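GDP-6-deoxy-D-mannose reductase (Pseudomonas aeruginosa, PDB 6X3B) probably reduces GDP-4-dehydro-6-deoxy-D-mannose with NADPH, yielding the GDP-rhamnose used to build the lipopolysaccharide O-antigen. Local coordinates at residues D59-D64 / P93-Q98; L102-L107 / E159-Q164. All coordinates share one frame; numbering follows the deposited sequence.

Contact 1 of 2, residues D59-D64 / P93-Q98; sequences DLLEPD and PARTLQ. With NDP (NADPH dihydro-nicotinamide-adenine-dinucleotide phosphate), chain E.
At the adenine end of the NADPH pocket in this Rossmann-type fold, the loop D59-D64 leans on the first turns of helix 93-114 through L61, which touches R95 and Q98. The two methyls of L61 divide the work. CD1 lies over one face of the R95 guanidinium, 3.5 Å from NH2, and CD2 packs 3.7 Å from the backbone O of Q98 and lies 3.9 Å from Q98 CB. A branched apolar side chain suits this place because it meets a flat cation and a helix backbone at once. R95 leaves the helix with CG anti to the backbone N (chi1 -176°), and its chain, bent at chi2, crosses L61 at about a right angle. No hydrogen bond joins the two segments, so the contact rests on packing.

The loop itself is shaped by a type I turn from D59 to E62 and by an Asx turn, in which D59 OD1 accepts the L61 N-H at 2.9 Å from above the carboxylate plane. The same OD1 takes the adenine amino group, N6A, at 3.1 Å; an aspartate here can therefore fold the loop and read the base together. Beside it the backbone N of L60 donates to adenine N1A at 2.8 Å, an almost perfectly straight bond of 179°.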
loop_
_atom_site.group_PDB
_atom_site.type_symbol
_atom_site.label_atom_id
_atom_site.label_comp_id
_atom_site.label_asym_id
_atom_site.label_seq_id
_atom_site.Cartn_x
_atom_site.Cartn_y
_atom_site.Cartn_z
ATOM N N ASP A 59 -4.943 -22.205 -7.120
ATOM C CA ASP A 59 -5.345 -20.857 -7.490
ATOM C C ASP A 59 -5.344 -20.016 -6.222
ATOM O O ASP A 59 -6.094 -20.308 -5.288
ATOM C CB ASP A 59 -6.729 -20.859 -8.142
ATOM C CG ASP A 59 -7.057 -19.544 -8.814
ATOM O OD1 ASP A 59 -6.566 -18.490 -8.347
ATOM O OD2 ASP A 59 -7.810 -19.570 -9.813
ATOM N N LEU A 60 -4.537 -18.956 -6.211
ATOM C CA LEU A 60 -4.437 -18.099 -5.036
ATOM C C LEU A 60 -5.749 -17.401 -4.721
ATOM O O LEU A 60 -5.971 -17.005 -3.564
ATOM C CB LEU A 60 -3.312 -17.087 -5.240
ATOM C CG LEU A 60 -1.912 -17.706 -5.146
ATOM C CD1 LEU A 60 -0.838 -16.759 -5.620
ATOM C CD2 LEU A 60 -1.625 -18.151 -3.729
ATOM N N LEU A 61 -6.625 -17.256 -5.717
ATOM C CA LEU A 61 -7.968 -16.736 -5.507
ATOM C C LEU A 61 -8.903 -17.720 -4.817
ATOM O O LEU A 61 -10.006 -17.318 -4.436
ATOM C CB LEU A 61 -8.580 -16.348 -6.852
ATOM C CG LEU A 61 -7.890 -15.205 -7.598
ATOM C CD1 LEU A 61 -8.496 -15.050 -8.980
ATOM C CD2 LEU A 61 -8.044 -13.929 -6.811
ATOM N N GLU A 62 -8.524 -18.991 -4.676
ATOM C CA GLU A 62 -9.427 -20.018 -4.153
ATOM C C GLU A 62 -8.812 -20.647 -2.906
ATOM O O GLU A 62 -7.992 -21.570 -3.017
ATOM C CB GLU A 62 -9.704 -21.090 -5.211
ATOM C CG GLU A 62 -10.984 -20.876 -6.018
ATOM C CD GLU A 62 -12.275 -21.191 -5.238
ATOM O OE1 GLU A 62 -12.280 -22.121 -4.397
ATOM O OE2 GLU A 62 -13.293 -20.500 -5.470
ATOM N N PRO A 63 -9.171 -20.184 -1.705
ATOM C CA PRO A 63 -8.567 -20.746 -0.484
ATOM C C PRO A 63 -8.658 -22.264 -0.370
ATOM O O PRO A 63 -7.729 -22.881 0.168
ATOM C CB PRO A 63 -9.347 -20.040 0.633
ATOM C CG PRO A 63 -9.699 -18.706 0.050
ATOM C CD PRO A 63 -9.976 -18.982 -1.424
ATOM N N ASP A 64 -9.722 -22.900 -0.869
ATOM C CA ASP A 64 -9.798 -24.362 -0.749
ATOM C C ASP A 64 -8.717 -25.077 -1.543
ATOM O O ASP A 64 -8.387 -26.222 -1.217
ATOM C CB ASP A 64 -11.159 -24.892 -1.207
ATOM C CG ASP A 64 -12.295 -24.344 -0.389
ATOM O OD1 ASP A 64 -12.047 -23.933 0.769
ATOM O OD2 ASP A 64 -13.430 -24.311 -0.911
ATOM N N PRO A 93 -8.228 -3.559 -13.277
ATOM C CA PRO A 93 -7.501 -3.301 -12.012
ATOM C C PRO A 93 -8.014 -4.130 -10.848
ATOM O O PRO A 93 -7.223 -4.590 -10.024
ATOM C CB PRO A 93 -7.719 -1.789 -11.775
ATOM C CG PRO A 93 -8.106 -1.218 -13.128
ATOM C CD PRO A 93 -8.843 -2.341 -13.849
ATOM N N ALA A 94 -9.329 -4.342 -10.759
ATOM C CA ALA A 94 -9.876 -5.137 -9.672
ATOM C C ALA A 94 -9.284 -6.534 -9.659
ATOM O O ALA A 94 -8.876 -7.033 -8.602
ATOM C CB ALA A 94 -11.397 -5.212 -9.785
ATOM N N ARG A 95 -9.206 -7.173 -10.830
ATOM C CA ARG A 95 -8.657 -8.524 -10.878
ATOM C C ARG A 95 -7.187 -8.537 -10.500
ATOM O O ARG A 95 -6.709 -9.489 -9.877
ATOM C CB ARG A 95 -8.843 -9.135 -12.275
ATOM C CG ARG A 95 -8.370 -10.595 -12.359
ATOM C CD ARG A 95 -9.244 -11.399 -13.335
ATOM N NE ARG A 95 -9.110 -12.843 -13.121
ATOM C CZ ARG A 95 -9.923 -13.582 -12.368
ATOM N NH1 ARG A 95 -10.958 -13.033 -11.743
ATOM N NH2 ARG A 95 -9.697 -14.885 -12.248
ATOM N N THR A 96 -6.435 -7.514 -10.904
ATOM C CA THR A 96 -5.033 -7.472 -10.500
ATOM C C THR A 96 -4.909 -7.281 -8.987
ATOM O O THR A 96 -4.072 -7.922 -8.335
ATOM C CB THR A 96 -4.305 -6.382 -11.288
ATOM O OG1 THR A 96 -4.059 -6.879 -12.610
ATOM C CG2 THR A 96 -2.959 -6.016 -10.640
ATOM N N LEU A 97 -5.776 -6.451 -8.399
ATOM C CA LEU A 97 -5.754 -6.298 -6.948
ATOM C C LEU A 97 -6.157 -7.589 -6.257
ATOM O O LEU A 97 -5.536 -7.972 -5.262
ATOM C CB LEU A 97 -6.666 -5.147 -6.511
ATOM C CG LEU A 97 -6.171 -3.770 -6.946
ATOM C CD1 LEU A 97 -7.275 -2.746 -6.669
ATOM C CD2 LEU A 97 -4.876 -3.389 -6.210
ATOM N N GLN A 98 -7.186 -8.279 -6.778
ATOM C CA GLN A 98 -7.616 -9.541 -6.185
ATOM C C GLN A 98 -6.486 -10.561 -6.189
ATOM O O GLN A 98 -6.208 -11.196 -5.165
ATOM C CB GLN A 98 -8.841 -10.110 -6.926
ATOM C CG GLN A 98 -10.121 -9.224 -6.880
ATOM C CD GLN A 98 -10.756 -9.181 -5.503
ATOM O OE1 GLN A 98 -10.360 -9.926 -4.596
ATOM N NE2 GLN A 98 -11.728 -8.295 -5.326
HETATM P PA NDP E . 5.003 -14.459 -14.698
HETATM O O1A NDP E . 3.795 -13.679 -15.092
HETATM O O2A NDP E . 5.915 -14.950 -15.772
HETATM O O5B NDP E . 4.567 -15.689 -13.771
HETATM C C5B NDP E . 3.446 -15.525 -12.870
HETATM C C4B NDP E . 3.222 -16.816 -12.123
HETATM O O4B NDP E . 2.116 -16.650 -11.200
HETATM C C3B NDP E . 2.875 -18.040 -12.984
HETATM O O3B NDP E . 3.550 -19.200 -12.514
HETATM C C2B NDP E . 1.364 -18.147 -12.827
HETATM O O2B NDP E . 0.937 -19.497 -12.986
HETATM C C1B NDP E . 1.197 -17.701 -11.381
HETATM N N9A NDP E . -0.140 -17.218 -11.063
HETATM C C8A NDP E . -0.790 -16.153 -11.635
HETATM N N7A NDP E . -1.990 -15.957 -11.151
HETATM C C5A NDP E . -2.144 -16.955 -10.201
HETATM C C6A NDP E . -3.202 -17.290 -9.336
HETATM N N6A NDP E . -4.339 -16.600 -9.320
HETATM N N1A NDP E . -3.038 -18.349 -8.509
HETATM C C2A NDP E . -1.879 -19.016 -8.561
HETATM N N3A NDP E . -0.815 -18.796 -9.329
HETATM C C4A NDP E . -1.010 -17.740 -10.137
HETATM O O3 NDP E . 5.867 -13.590 -13.667
HETATM P PN NDP E . 7.446 -13.338 -13.584
HETATM O O1N NDP E . 8.120 -14.641 -13.313
HETATM O O2N NDP E . 7.867 -12.556 -14.782
HETATM O O5D NDP E . 7.545 -12.407 -12.283
HETATM C C5D NDP E . 7.822 -13.025 -11.004
HETATM C C4D NDP E . 7.667 -11.992 -9.915
HETATM O O4D NDP E . 8.627 -10.927 -10.134
HETATM C C3D NDP E . 6.291 -11.313 -9.833
HETATM O O3D NDP E . 5.907 -11.094 -8.483
HETATM C C2D NDP E . 6.536 -10.008 -10.587
HETATM O O2D NDP E . 5.641 -8.974 -10.207
HETATM C C1D NDP E . 7.973 -9.684 -10.192
HETATM N N1N NDP E . 8.662 -8.826 -11.200
HETATM C C2N NDP E . 9.046 -9.331 -12.413
HETATM C C3N NDP E . 9.811 -8.606 -13.285
HETATM C C7N NDP E . 9.964 -9.112 -14.669
HETATM O O7N NDP E . 10.578 -8.440 -15.503
HETATM N N7N NDP E . 9.430 -10.287 -14.969
HETATM C C4N NDP E . 10.447 -7.350 -12.795
HETATM C C5N NDP E . 9.920 -6.880 -11.503
HETATM C C6N NDP E . 8.923 -7.506 -10.923
HETATM P P2B NDP E . -0.045 -19.657 -14.258
HETATM O O1X NDP E . -0.419 -21.122 -14.305
HETATM O O2X NDP E . -1.246 -18.769 -14.011
HETATM O O3X NDP E . 0.740 -19.227 -15.480
#

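Contact 2 of 2, residues L102-L107 / E159-Q164; sequences LGTLNL and ESLCLQ
Helices 93-114 and 150-169 run side by side in nearly the same direction, the axes of L102-L107 and E159-Q164 inclined by 19° and 10.1 Å apart at their closest. They pack together on one face of the Rossmann-type sheet, the second helix lying over strands 119-123 and 172-182. Across the buried interface L161 points toward the first helix, and its CD2 methyl does the touching: it sits 3.7 Å from L105 CB and 3.8 Å from L105 N, pressed against the helix backbone. That reach follows from the first torsion of L161, which sets CG anti to the backbone N (chi1 174°). Leucine fits because its branched end can bridge the two helices and rest a methyl on L105; L101 and L108 also pack on it.

The residue before L105, T104, meets the residue after L161, C162. The two branches of T104 have separate tasks: OG1 is hydrogen-bonded to H79 NE2 and to the carbonyl O of N100, which satisfies the buried hydroxyl, and CG2 is left to face the other helix. C162 brings a compact, weakly polar side chain that also packs on F120 and Y122 of strand 119-123. Its SG lies 3.5 Å from T104 CG2.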
loop_
_atom_site.group_PDB
_atom_site.type_symbol
_atom_site.label_atom_id
_atom_site.label_comp_id
_atom_site.label_asym_id
_atom_site.label_seq_id
_atom_site.Cartn_x
_atom_site.Cartn_y
_atom_site.Cartn_z
ATOM N N LEU A 102 -5.304 -9.867 -2.530
ATOM C CA LEU A 102 -6.125 -10.870 -1.863
ATOM C C LEU A 102 -5.534 -12.267 -2.038
ATOM O O LEU A 102 -5.664 -13.109 -1.146
ATOM C CB LEU A 102 -7.564 -10.805 -2.380
ATOM C CG LEU A 102 -8.427 -9.715 -1.714
ATOM C CD1 LEU A 102 -8.503 -9.960 -0.209
ATOM C CD2 LEU A 102 -7.876 -8.319 -1.956
ATOM N N GLY A 103 -4.884 -12.531 -3.172
ATOM C CA GLY A 103 -4.215 -13.814 -3.340
ATOM C C GLY A 103 -3.066 -13.988 -2.359
ATOM O O GLY A 103 -2.863 -15.072 -1.802
ATOM N N THR A 104 -2.305 -12.921 -2.130
ATOM C CA THR A 104 -1.249 -12.983 -1.127
ATOM C C THR A 104 -1.829 -13.209 0.264
ATOM O O THR A 104 -1.308 -14.020 1.046
ATOM C CB THR A 104 -0.425 -11.705 -1.193
ATOM O OG1 THR A 104 0.245 -11.682 -2.460
ATOM C CG2 THR A 104 0.600 -11.654 -0.038
ATOM N N LEU A 105 -2.942 -12.545 0.571
ATOM C CA LEU A 105 -3.593 -12.769 1.854
ATOM C C LEU A 105 -4.069 -14.208 1.986
ATOM O O LEU A 105 -3.914 -14.826 3.049
ATOM C CB LEU A 105 -4.766 -11.813 2.032
ATOM C CG LEU A 105 -5.623 -12.123 3.267
ATOM C CD1 LEU A 105 -4.869 -11.845 4.602
ATOM C CD2 LEU A 105 -6.927 -11.350 3.213
ATOM N N ASN A 106 -4.674 -14.764 0.925
ATOM C CA ASN A 106 -5.108 -16.152 1.017
ATOM C C ASN A 106 -3.924 -17.073 1.270
ATOM O O ASN A 106 -4.010 -17.996 2.090
ATOM C CB ASN A 106 -5.858 -16.578 -0.252
ATOM C CG ASN A 106 -7.191 -15.889 -0.393
ATOM O OD1 ASN A 106 -7.785 -15.451 0.600
ATOM N ND2 ASN A 106 -7.682 -15.792 -1.631
ATOM N N LEU A 107 -2.811 -16.844 0.574
ATOM C CA LEU A 107 -1.610 -17.643 0.823
ATOM C C LEU A 107 -1.143 -17.517 2.274
ATOM O O LEU A 107 -0.827 -18.515 2.929
ATOM C CB LEU A 107 -0.504 -17.212 -0.130
ATOM C CG LEU A 107 0.868 -17.825 0.117
ATOM C CD1 LEU A 107 0.808 -19.338 -0.137
ATOM C CD2 LEU A 107 1.846 -17.132 -0.820
ATOM N N GLU A 159 3.159 -5.572 -0.254
ATOM C CA GLU A 159 4.301 -5.328 0.629
ATOM C C GLU A 159 3.833 -4.995 2.038
ATOM O O GLU A 159 4.273 -5.603 3.020
ATOM C CB GLU A 159 5.143 -4.157 0.109
ATOM C CG GLU A 159 6.039 -4.381 -1.086
ATOM C CD GLU A 159 6.929 -3.160 -1.328
ATOM O OE1 GLU A 159 7.077 -2.340 -0.388
ATOM O OE2 GLU A 159 7.501 -3.008 -2.427
ATOM N N SER A 160 2.945 -4.001 2.146
ATOM C CA SER A 160 2.436 -3.554 3.443
ATOM C C SER A 160 1.753 -4.693 4.184
ATOM O O SER A 160 1.990 -4.910 5.384
ATOM C CB SER A 160 1.445 -2.397 3.240
ATOM O OG SER A 160 2.027 -1.386 2.460
ATOM N N LEU A 161 0.894 -5.431 3.474
ATOM C CA LEU A 161 0.212 -6.576 4.061
ATOM C C LEU A 161 1.214 -7.589 4.610
ATOM O O LEU A 161 1.134 -7.986 5.785
ATOM C CB LEU A 161 -0.710 -7.231 3.019
ATOM C CG LEU A 161 -1.373 -8.530 3.506
ATOM C CD1 LEU A 161 -2.347 -8.231 4.659
ATOM C CD2 LEU A 161 -2.091 -9.260 2.347
ATOM N N CYS A 162 2.172 -8.019 3.776
ATOM C CA CYS A 162 3.147 -9.009 4.253
ATOM C C CYS A 162 3.920 -8.498 5.466
ATOM O O CYS A 162 4.144 -9.240 6.432
ATOM C CB CYS A 162 4.111 -9.382 3.140
ATOM S SG CYS A 162 3.286 -10.327 1.842
ATOM N N LEU A 163 4.335 -7.237 5.437
ATOM C CA LEU A 163 5.081 -6.710 6.571
ATOM C C LEU A 163 4.201 -6.580 7.799
ATOM O O LEU A 163 4.681 -6.779 8.925
ATOM C CB LEU A 163 5.707 -5.366 6.211
ATOM C CG LEU A 163 6.824 -5.437 5.172
ATOM C CD1 LEU A 163 7.135 -4.062 4.621
ATOM C CD2 LEU A 163 8.085 -6.110 5.763
ATOM N N GLN A 164 2.918 -6.260 7.606
ATOM C CA GLN A 164 1.971 -6.260 8.718
ATOM C C GLN A 164 1.829 -7.649 9.317
ATOM O O GLN A 164 1.761 -7.796 10.547
ATOM C CB GLN A 164 0.608 -5.740 8.264
ATOM C CG GLN A 164 -0.464 -5.697 9.349
ATOM C CD GLN A 164 -1.464 -6.837 9.246
ATOM O OE1 GLN A 164 -1.598 -7.651 10.171
ATOM N NE2 GLN A 164 -2.157 -6.918 8.116
#

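In the fold
Helix 93-114 is common to both contacts, whose centres lie 12 Å apart: contact 1 uses its first turns and contact 2 the next ones. They are joined directly, since Q98 O is 2.7 Å from G103 N, a probable hydrogen bond spanning five residues of the helix, one more than the alpha-helical pattern, and L60 O is 2.9 Å from N106 ND2, which probably ties the adenine-binding loop to the helix. The loop of contact 1 touches the cofactor through D59 and L60; contact 2 stands farther back, with the T104 side chain about 8 Å from NADPH. Both also border the dimer interface, where Q98 hydrogen-bonds to Q98 of the second subunit and L105 packs on A94 of that subunit.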